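Local coordinates for protein DsbA-like disulfide oxidoreductase (Wolbachia endosymbiont of Drosophila melanogaster, PDB 6EEZ) that acts as a homotrimeric thiol-disulfide exchange protein, probably isomerising wrongly paired disulfide bonds in partner proteins through a thioredoxin-type Cys-X-X-Cys site, at residues A[19-30]-A[59-69]; A[37-48]-A[154-164]. All coordinates share one frame; numbering follows the deposited sequence.

Interaction 1: A[19-30]-A[59-69]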
# COMPACT_ATOMS: atom_id res chain seq x y z
N GLN A 19 14.18 1.41 3.69
CA GLN A 19 13.27 1.61 2.58
C GLN A 19 11.89 1.07 2.95
O GLN A 19 10.92 1.82 2.90
CB GLN A 19 13.81 0.96 1.32
CG GLN A 19 14.98 1.71 0.70
CD GLN A 19 16.27 1.58 1.51
OE1 GLN A 19 16.69 0.47 1.89
NE2 GLN A 19 16.91 2.71 1.79
N ILE A 20 11.81 -0.21 3.32
CA ILE A 20 10.57 -0.84 3.76
C ILE A 20 9.81 -0.01 4.82
O ILE A 20 8.60 0.17 4.71
CB ILE A 20 10.85 -2.24 4.35
CG1 ILE A 20 11.38 -3.16 3.26
CG2 ILE A 20 9.59 -2.86 4.96
CD1 ILE A 20 11.95 -4.44 3.80
N PHE A 21 10.51 0.49 5.83
CA PHE A 21 9.83 1.20 6.90
C PHE A 21 10.01 2.71 6.76
O PHE A 21 9.89 3.43 7.73
CB PHE A 21 10.31 0.68 8.26
CG PHE A 21 10.13 -0.82 8.40
CD1 PHE A 21 8.87 -1.35 8.64
CD2 PHE A 21 11.20 -1.69 8.26
CE1 PHE A 21 8.68 -2.72 8.75
CE2 PHE A 21 11.03 -3.07 8.36
CZ PHE A 21 9.77 -3.59 8.61
N ASP A 22 10.27 3.18 5.54
CA ASP A 22 10.32 4.62 5.23
C ASP A 22 9.08 5.36 5.79
O ASP A 22 7.94 4.93 5.57
CB ASP A 22 10.43 4.83 3.70
CG ASP A 22 10.68 6.29 3.29
OD1 ASP A 22 9.98 7.21 3.77
OD2 ASP A 22 11.57 6.53 2.46
N LEU A 23 9.31 6.46 6.49
CA LEU A 23 8.25 7.15 7.20
C LEU A 23 7.47 8.14 6.32
O LEU A 23 6.45 8.64 6.74
CB LEU A 23 8.83 7.89 8.42
CG LEU A 23 9.27 7.08 9.66
CD1 LEU A 23 8.24 6.04 10.05
CD2 LEU A 23 10.62 6.42 9.46
N THR A 24 7.95 8.43 5.12
CA THR A 24 7.30 9.41 4.25
C THR A 24 6.13 8.83 3.44
O THR A 24 5.48 9.53 2.66
CB THR A 24 8.28 10.03 3.25
OG1 THR A 24 8.72 9.01 2.35
CG2 THR A 24 9.48 10.62 3.94
N TYR A 25 5.84 7.55 3.63
CA TYR A 25 4.77 6.89 2.90
C TYR A 25 3.51 6.85 3.74
O TYR A 25 3.59 6.93 4.95
CB TYR A 25 5.19 5.47 2.48
CG TYR A 25 6.09 5.46 1.27
CD1 TYR A 25 5.55 5.49 -0.01
CD2 TYR A 25 7.47 5.44 1.41
CE1 TYR A 25 6.39 5.49 -1.13
CE2 TYR A 25 8.30 5.44 0.31
CZ TYR A 25 7.77 5.46 -0.96
OH TYR A 25 8.62 5.45 -2.06
N PRO A 26 2.33 6.70 3.11
CA PRO A 26 1.09 6.78 3.89
C PRO A 26 0.93 5.60 4.82
O PRO A 26 1.27 4.48 4.41
CB PRO A 26 -0.03 6.78 2.82
CG PRO A 26 0.64 7.07 1.54
CD PRO A 26 2.06 6.54 1.68
N TYR A 27 0.36 5.84 6.00
CA TYR A 27 0.13 4.78 6.97
C TYR A 27 -1.19 4.97 7.73
O TYR A 27 -1.72 6.08 7.87
CB TYR A 27 1.31 4.71 7.97
CG TYR A 27 1.25 5.78 9.06
CD1 TYR A 27 0.50 5.57 10.20
CD2 TYR A 27 1.93 6.98 8.93
CE1 TYR A 27 0.40 6.54 11.18
CE2 TYR A 27 1.85 7.97 9.93
CZ TYR A 27 1.07 7.73 11.05
OH TYR A 27 0.94 8.67 12.08
N SER A 28 -1.72 3.87 8.26
CA SER A 28 -2.83 3.91 9.20
C SER A 28 -2.50 3.07 10.42
O SER A 28 -1.56 2.27 10.40
CB SER A 28 -4.12 3.39 8.55
OG SER A 28 -4.45 4.18 7.42
N GLY A 29 -3.28 3.26 11.46
CA GLY A 29 -3.09 2.51 12.68
C GLY A 29 -2.23 3.27 13.66
O GLY A 29 -2.22 4.51 13.67
N ASN A 30 -1.51 2.53 14.50
CA ASN A 30 -0.78 3.17 15.59
C ASN A 30 0.61 3.56 15.15
O ASN A 30 1.48 2.71 14.95
CB ASN A 30 -0.73 2.25 16.79
CG ASN A 30 -0.01 2.86 17.96
OD1 ASN A 30 0.38 4.03 17.93
ND2 ASN A 30 0.16 2.08 19.01
N ILE A 59 -5.91 -3.52 10.22
CA ILE A 59 -5.67 -2.16 10.70
C ILE A 59 -6.58 -1.82 11.91
O ILE A 59 -6.11 -1.29 12.91
CB ILE A 59 -5.86 -1.15 9.52
CG1 ILE A 59 -4.69 -1.30 8.52
CG2 ILE A 59 -5.91 0.27 9.99
CD1 ILE A 59 -4.79 -0.42 7.30
N ASN A 60 -7.86 -2.18 11.84
CA ASN A 60 -8.83 -1.77 12.87
C ASN A 60 -8.65 -2.56 14.17
O ASN A 60 -9.01 -2.07 15.23
CB ASN A 60 -10.27 -1.91 12.34
CG ASN A 60 -11.29 -1.20 13.23
OD1 ASN A 60 -11.03 -0.10 13.75
ND2 ASN A 60 -12.47 -1.82 13.39
N ASP A 61 -8.09 -3.77 14.08
CA ASP A 61 -7.63 -4.50 15.28
C ASP A 61 -6.83 -3.63 16.28
O ASP A 61 -6.81 -3.91 17.47
CB ASP A 61 -6.74 -5.69 14.88
CG ASP A 61 -7.52 -6.80 14.21
OD1 ASP A 61 -8.76 -6.67 14.09
OD2 ASP A 61 -6.88 -7.79 13.81
N GLY A 62 -6.14 -2.60 15.77
CA GLY A 62 -5.56 -1.57 16.62
C GLY A 62 -4.11 -1.79 17.04
O GLY A 62 -3.53 -0.98 17.76
N LYS A 63 -3.52 -2.89 16.59
CA LYS A 63 -2.24 -3.33 17.15
C LYS A 63 -1.01 -2.88 16.37
O LYS A 63 0.10 -2.93 16.90
CB LYS A 63 -2.25 -4.85 17.28
CG LYS A 63 -3.31 -5.34 18.26
CD LYS A 63 -3.15 -6.80 18.58
CE LYS A 63 -4.08 -7.19 19.71
NZ LYS A 63 -4.19 -8.67 19.83
N ILE A 64 -1.20 -2.45 15.13
CA ILE A 64 -0.08 -2.25 14.22
C ILE A 64 -0.03 -0.87 13.61
O ILE A 64 -0.98 -0.09 13.71
CB ILE A 64 -0.11 -3.29 13.06
CG1 ILE A 64 -1.25 -3.00 12.09
CG2 ILE A 64 -0.19 -4.70 13.61
CD1 ILE A 64 -1.37 -3.97 10.95
N LYS A 65 1.11 -0.57 12.98
CA LYS A 65 1.16 0.49 12.00
C LYS A 65 1.16 -0.22 10.66
O LYS A 65 1.89 -1.18 10.46
CB LYS A 65 2.40 1.37 12.16
CG LYS A 65 2.40 2.57 11.20
CD LYS A 65 3.55 3.56 11.45
CE LYS A 65 4.87 3.09 10.79
NZ LYS A 65 5.80 4.23 10.43
N TYR A 66 0.32 0.26 9.75
CA TYR A 66 0.23 -0.28 8.41
C TYR A 66 0.63 0.78 7.40
O TYR A 66 -0.06 1.78 7.22
CB TYR A 66 -1.17 -0.78 8.12
CG TYR A 66 -1.28 -1.63 6.86
CD1 TYR A 66 -1.32 -1.05 5.59
CD2 TYR A 66 -1.37 -3.01 6.94
CE1 TYR A 66 -1.43 -1.83 4.42
CE2 TYR A 66 -1.48 -3.80 5.80
CZ TYR A 66 -1.51 -3.20 4.55
OH TYR A 66 -1.63 -4.00 3.46
N ILE A 67 1.76 0.55 6.73
CA ILE A 67 2.27 1.45 5.70
C ILE A 67 1.79 0.96 4.33
O ILE A 67 1.80 -0.24 4.07
CB ILE A 67 3.80 1.52 5.75
CG1 ILE A 67 4.23 2.03 7.12
CG2 ILE A 67 4.36 2.40 4.64
CD1 ILE A 67 5.70 1.98 7.35
N PHE A 68 1.38 1.89 3.48
CA PHE A 68 0.85 1.58 2.14
C PHE A 68 1.87 1.91 1.07
O PHE A 68 2.27 3.07 0.93
CB PHE A 68 -0.44 2.35 1.85
CG PHE A 68 -1.55 2.08 2.83
CD1 PHE A 68 -2.36 0.96 2.69
CD2 PHE A 68 -1.78 2.94 3.88
CE1 PHE A 68 -3.39 0.69 3.59
CE2 PHE A 68 -2.82 2.69 4.80
CZ PHE A 68 -3.62 1.55 4.65
N ARG A 69 2.31 0.87 0.35
CA ARG A 69 3.19 1.06 -0.80
C ARG A 69 2.47 0.82 -2.10
O ARG A 69 2.15 -0.30 -2.46
CB ARG A 69 4.38 0.13 -0.69
CG ARG A 69 5.29 0.54 0.41
CD ARG A 69 5.74 1.97 0.20
NE ARG A 69 7.00 2.18 0.87
CZ ARG A 69 8.20 2.17 0.31
NH1 ARG A 69 8.35 2.02 -0.99
NH2 ARG A 69 9.25 2.36 1.08
O HOH W 1 7.58 2.36 3.79
O HOH W 2 7.93 2.80 9.90
O HOH W 3 -1.23 0.01 18.99
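One water molecule is gripped by Arg69 NE, by Ile20 O at the end of helix 17-20 and by Asp22 O in the loop that follows. It accepts from Arg69 NE at 3.0 Å and donates to Ile20 O at 2.6 Å and to Asp22 O at 3.1 Å, so three groups fix its place and tie the helix end to strand 65-69. The guanidinium carrying NE is also held flat. It lies over one face of the Tyr25 ring, with centres 3.5 Å apart and planes only 10° apart, a cation-pi stack in which CZ sits above the ring and CD adds a CH-pi contact. A bend in the arginine chain at chi2 (-57°) folds it back over the ring. Both ends of the stacked pair find partners on helix 137-154: Arg69 NH1 bonds Ser147 OG, and Tyr25 OH bonds Met143 O. Beyond Tyr25 the chain enters strand 27-29, which runs against 65-69 at 157° and forms an outermost strand of the thioredoxin-type sheet. Backbone bonds mark the pairing: Phe68 N reaches Pro26 O at 2.8 Å, Ser28 and Tyr66 form a reciprocal hydrogen-bonded pair, and Asn30 N meets Ile64 O at 2.8 Å. On the face of the sheet that carries Ile67, the side chains of Tyr27 and Lys65 cross at about a right angle. Lys65 CD covers one face of the Tyr27 ring, 4.2 Å from its centroid, whereas its NZ continues to a second water that also donates to Phe21 O. On the other side of the strand, Ser28 OG lies near the plane of the Phe68 ring, 3.4 Å from CE2, and Ser28 CB touches the CG2 branch of Ile59 from helix 52-60. At the far end, a third water links Asn30 ND2 to Gly62 O.

Interaction 2: A[37-48]-A[154-164]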
# COMPACT_ATOMS: atom_id res chain seq x y z
N ALA A 37 3.34 -3.26 9.71
CA ALA A 37 3.05 -3.99 8.49
C ALA A 37 3.29 -3.07 7.30
O ALA A 37 3.03 -1.87 7.39
CB ALA A 37 1.63 -4.50 8.51
N VAL A 38 3.80 -3.62 6.20
CA VAL A 38 4.03 -2.85 4.99
C VAL A 38 3.43 -3.57 3.78
O VAL A 38 3.91 -4.63 3.36
CB VAL A 38 5.52 -2.60 4.76
CG1 VAL A 38 5.71 -1.57 3.67
CG2 VAL A 38 6.22 -2.15 6.07
N GLY A 39 2.36 -2.99 3.22
CA GLY A 39 1.57 -3.65 2.19
C GLY A 39 1.93 -3.10 0.82
O GLY A 39 2.09 -1.89 0.68
N PHE A 40 2.10 -4.00 -0.15
CA PHE A 40 2.44 -3.63 -1.54
C PHE A 40 1.31 -4.05 -2.48
O PHE A 40 1.03 -5.23 -2.60
CB PHE A 40 3.75 -4.29 -1.98
CG PHE A 40 4.96 -3.81 -1.22
CD1 PHE A 40 5.26 -4.33 0.02
CD2 PHE A 40 5.80 -2.84 -1.76
CE1 PHE A 40 6.38 -3.91 0.72
CE2 PHE A 40 6.90 -2.40 -1.08
CZ PHE A 40 7.20 -2.94 0.18
N LEU A 41 0.70 -3.07 -3.15
CA LEU A 41 -0.55 -3.27 -3.90
C LEU A 41 -0.58 -2.53 -5.24
O LEU A 41 -0.01 -1.46 -5.40
CB LEU A 41 -1.76 -2.80 -3.05
CG LEU A 41 -2.46 -3.87 -2.19
CD1 LEU A 41 -1.65 -4.40 -0.93
CD2 LEU A 41 -3.84 -3.36 -1.75
N ASP A 42 -1.24 -3.15 -6.21
CA ASP A 42 -1.62 -2.53 -7.48
C ASP A 42 -3.14 -2.47 -7.43
O ASP A 42 -3.80 -3.49 -7.18
CB ASP A 42 -1.13 -3.34 -8.68
CG ASP A 42 -1.45 -2.69 -10.00
OD1 ASP A 42 -2.64 -2.40 -10.29
OD2 ASP A 42 -0.48 -2.46 -10.76
N TYR A 43 -3.71 -1.29 -7.66
CA TYR A 43 -5.15 -1.14 -7.52
C TYR A 43 -5.99 -1.95 -8.53
O TYR A 43 -7.14 -2.31 -8.24
CB TYR A 43 -5.51 0.34 -7.62
CG TYR A 43 -5.15 1.12 -6.39
CD1 TYR A 43 -5.63 0.74 -5.14
CD2 TYR A 43 -4.33 2.23 -6.46
CE1 TYR A 43 -5.30 1.44 -4.01
CE2 TYR A 43 -4.00 2.94 -5.34
CZ TYR A 43 -4.48 2.54 -4.12
OH TYR A 43 -4.12 3.25 -2.99
N SER A 44 -5.42 -2.27 -9.70
CA SER A 44 -6.16 -3.01 -10.73
C SER A 44 -5.98 -4.52 -10.60
O SER A 44 -6.54 -5.29 -11.38
CB SER A 44 -5.72 -2.57 -12.14
OG SER A 44 -5.63 -1.16 -12.26
N CYS A 45 -5.20 -4.95 -9.62
CA CYS A 45 -4.93 -6.38 -9.43
C CYS A 45 -6.09 -7.06 -8.68
O CYS A 45 -6.52 -6.59 -7.62
CB CYS A 45 -3.58 -6.54 -8.69
SG CYS A 45 -3.46 -7.81 -7.45
N GLY A 46 -6.59 -8.15 -9.24
CA GLY A 46 -7.73 -8.86 -8.67
C GLY A 46 -7.54 -9.30 -7.22
O GLY A 46 -8.47 -9.20 -6.42
N HIS A 47 -6.35 -9.82 -6.88
CA HIS A 47 -6.10 -10.28 -5.51
C HIS A 47 -5.91 -9.10 -4.59
O HIS A 47 -6.27 -9.19 -3.43
CB HIS A 47 -4.89 -11.21 -5.42
CG HIS A 47 -5.14 -12.56 -6.00
ND1 HIS A 47 -4.97 -12.83 -7.34
CD2 HIS A 47 -5.60 -13.71 -5.45
CE1 HIS A 47 -5.30 -14.08 -7.59
NE2 HIS A 47 -5.69 -14.64 -6.46
N CYS A 48 -5.37 -8.00 -5.09
CA CYS A 48 -5.23 -6.80 -4.27
C CYS A 48 -6.63 -6.28 -3.91
O CYS A 48 -6.88 -5.92 -2.78
CB CYS A 48 -4.43 -5.70 -4.99
SG CYS A 48 -2.61 -5.99 -5.09
N LEU A 154 13.14 -6.98 -3.50
CA LEU A 154 12.61 -8.03 -2.65
C LEU A 154 12.30 -9.26 -3.48
O LEU A 154 12.03 -10.31 -2.94
CB LEU A 154 11.35 -7.53 -1.91
CG LEU A 154 11.60 -6.50 -0.78
CD1 LEU A 154 10.30 -5.94 -0.22
CD2 LEU A 154 12.44 -7.10 0.34
N GLY A 155 12.32 -9.11 -4.81
CA GLY A 155 12.23 -10.24 -5.73
C GLY A 155 10.95 -11.06 -5.75
O GLY A 155 10.92 -12.16 -6.30
N VAL A 156 9.88 -10.52 -5.19
CA VAL A 156 8.59 -11.22 -5.15
C VAL A 156 8.01 -11.45 -6.56
O VAL A 156 7.51 -12.53 -6.86
CB VAL A 156 7.57 -10.44 -4.31
CG1 VAL A 156 6.23 -11.16 -4.33
CG2 VAL A 156 8.07 -10.28 -2.88
N GLY A 157 8.10 -10.42 -7.40
CA GLY A 157 7.72 -10.53 -8.80
C GLY A 157 6.25 -10.32 -9.11
O GLY A 157 5.83 -10.58 -10.23
N GLY A 158 5.47 -9.85 -8.13
CA GLY A 158 4.10 -9.42 -8.38
C GLY A 158 3.43 -8.85 -7.13
O GLY A 158 4.09 -8.69 -6.12
N THR A 159 2.14 -8.51 -7.23
CA THR A 159 1.34 -8.10 -6.07
C THR A 159 0.11 -8.99 -5.90
O THR A 159 -0.33 -9.65 -6.85
CB THR A 159 0.88 -6.61 -6.19
OG1 THR A 159 0.08 -6.43 -7.36
CG2 THR A 159 2.07 -5.69 -6.26
N PRO A 160 -0.47 -9.00 -4.68
CA PRO A 160 0.01 -8.25 -3.52
C PRO A 160 1.01 -9.04 -2.72
O PRO A 160 1.11 -10.25 -2.91
CB PRO A 160 -1.25 -8.04 -2.69
CG PRO A 160 -2.00 -9.32 -2.91
CD PRO A 160 -1.71 -9.73 -4.35
N PHE A 161 1.69 -8.36 -1.79
CA PHE A 161 2.43 -9.04 -0.76
C PHE A 161 2.54 -8.10 0.42
O PHE A 161 2.38 -6.88 0.26
CB PHE A 161 3.83 -9.54 -1.23
CG PHE A 161 4.82 -8.45 -1.54
CD1 PHE A 161 5.68 -7.98 -0.56
CD2 PHE A 161 4.97 -7.96 -2.82
CE1 PHE A 161 6.63 -7.01 -0.85
CE2 PHE A 161 5.92 -6.99 -3.11
CZ PHE A 161 6.75 -6.52 -2.12
N LEU A 162 2.78 -8.70 1.58
CA LEU A 162 2.77 -7.98 2.84
C LEU A 162 3.93 -8.40 3.75
O LEU A 162 4.17 -9.58 4.03
CB LEU A 162 1.43 -8.21 3.55
CG LEU A 162 1.18 -7.55 4.91
CD1 LEU A 162 1.22 -6.05 4.76
CD2 LEU A 162 -0.16 -7.99 5.48
N ILE A 163 4.65 -7.40 4.20
CA ILE A 163 5.70 -7.57 5.19
C ILE A 163 5.17 -7.23 6.56
O ILE A 163 4.64 -6.16 6.77
CB ILE A 163 6.90 -6.66 4.89
CG1 ILE A 163 7.48 -6.99 3.53
CG2 ILE A 163 7.95 -6.77 6.00
CD1 ILE A 163 8.59 -6.02 3.11
N ILE A 164 5.32 -8.16 7.49
CA ILE A 164 5.12 -7.85 8.90
C ILE A 164 6.35 -8.31 9.68
O ILE A 164 6.65 -9.50 9.70
CB ILE A 164 3.88 -8.55 9.48
CG1 ILE A 164 2.64 -8.29 8.62
CG2 ILE A 164 3.67 -8.13 10.91
CD1 ILE A 164 1.39 -9.11 9.07
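Phe40 and Phe161 face each other as a hydrogen-bonded pair of antiparallel strands, and their rings form an offset stack with centroids 4.3 Å apart and planes at 14°. Phe161 holds its CG between the backbone N and the carbonyl carbon (chi1 68°), which brings its ring over Phe40, where Phe40 CB also presses on its face. Val156 CG2 covers the opposite face, and Ile163 CD1 approaches Phe40 CE1 at 3.9 Å, so this part is densely filled. Four backbone bonds back it up, among them Val38 N to Ile163 O at 2.7 Å. Beyond Phe40 the backbone pairing ends. There Thr159 and Pro160, joined by a cis peptide bond, lie against the helix start that carries Cys45 and Cys48, and Cys48 SG packs on Pro160 CB and Thr159 OG1. The solvent side is at exposed His47, whose CB meets Pro160 CD at 3.7 Å while its imidazole leads away. Both cysteines have two modelled positions. The crystal contains their disulfide, but in the conformer described Cys45 SG and Cys48 SG are 3.1 Å apart and not bonded, consistent with the reduced pair. A Cys-X-X-Cys pair at a helix start facing a cis-proline loop is the hallmark of the thioredoxin-fold redox site.

In the fold
Interactions 1 and 2 build neighbouring parts of one five-stranded mixed sheet, their centres 14 Å apart. Interaction 2 is the core contact, with 14 of its 16 touching residues buried, and it joins the central strand 36-41 to 161-164 beside the redox site. Interaction 1 is only partly buried and adds the edge strand 27-29. The two meet where strands 65-70 and 36-41 run parallel: Arg69 N lies 2.8 Å from Gly39 O, a probable hydrogen bond, and Arg69 CB packs on Phe40. Their chemistry differs: interaction 1 pairs a buried guanidinium-tyrosine stack with waters bridging polar loop groups, whereas interaction 2 combines a phenylalanine stack with the sulfur and threonine groups of the redox site.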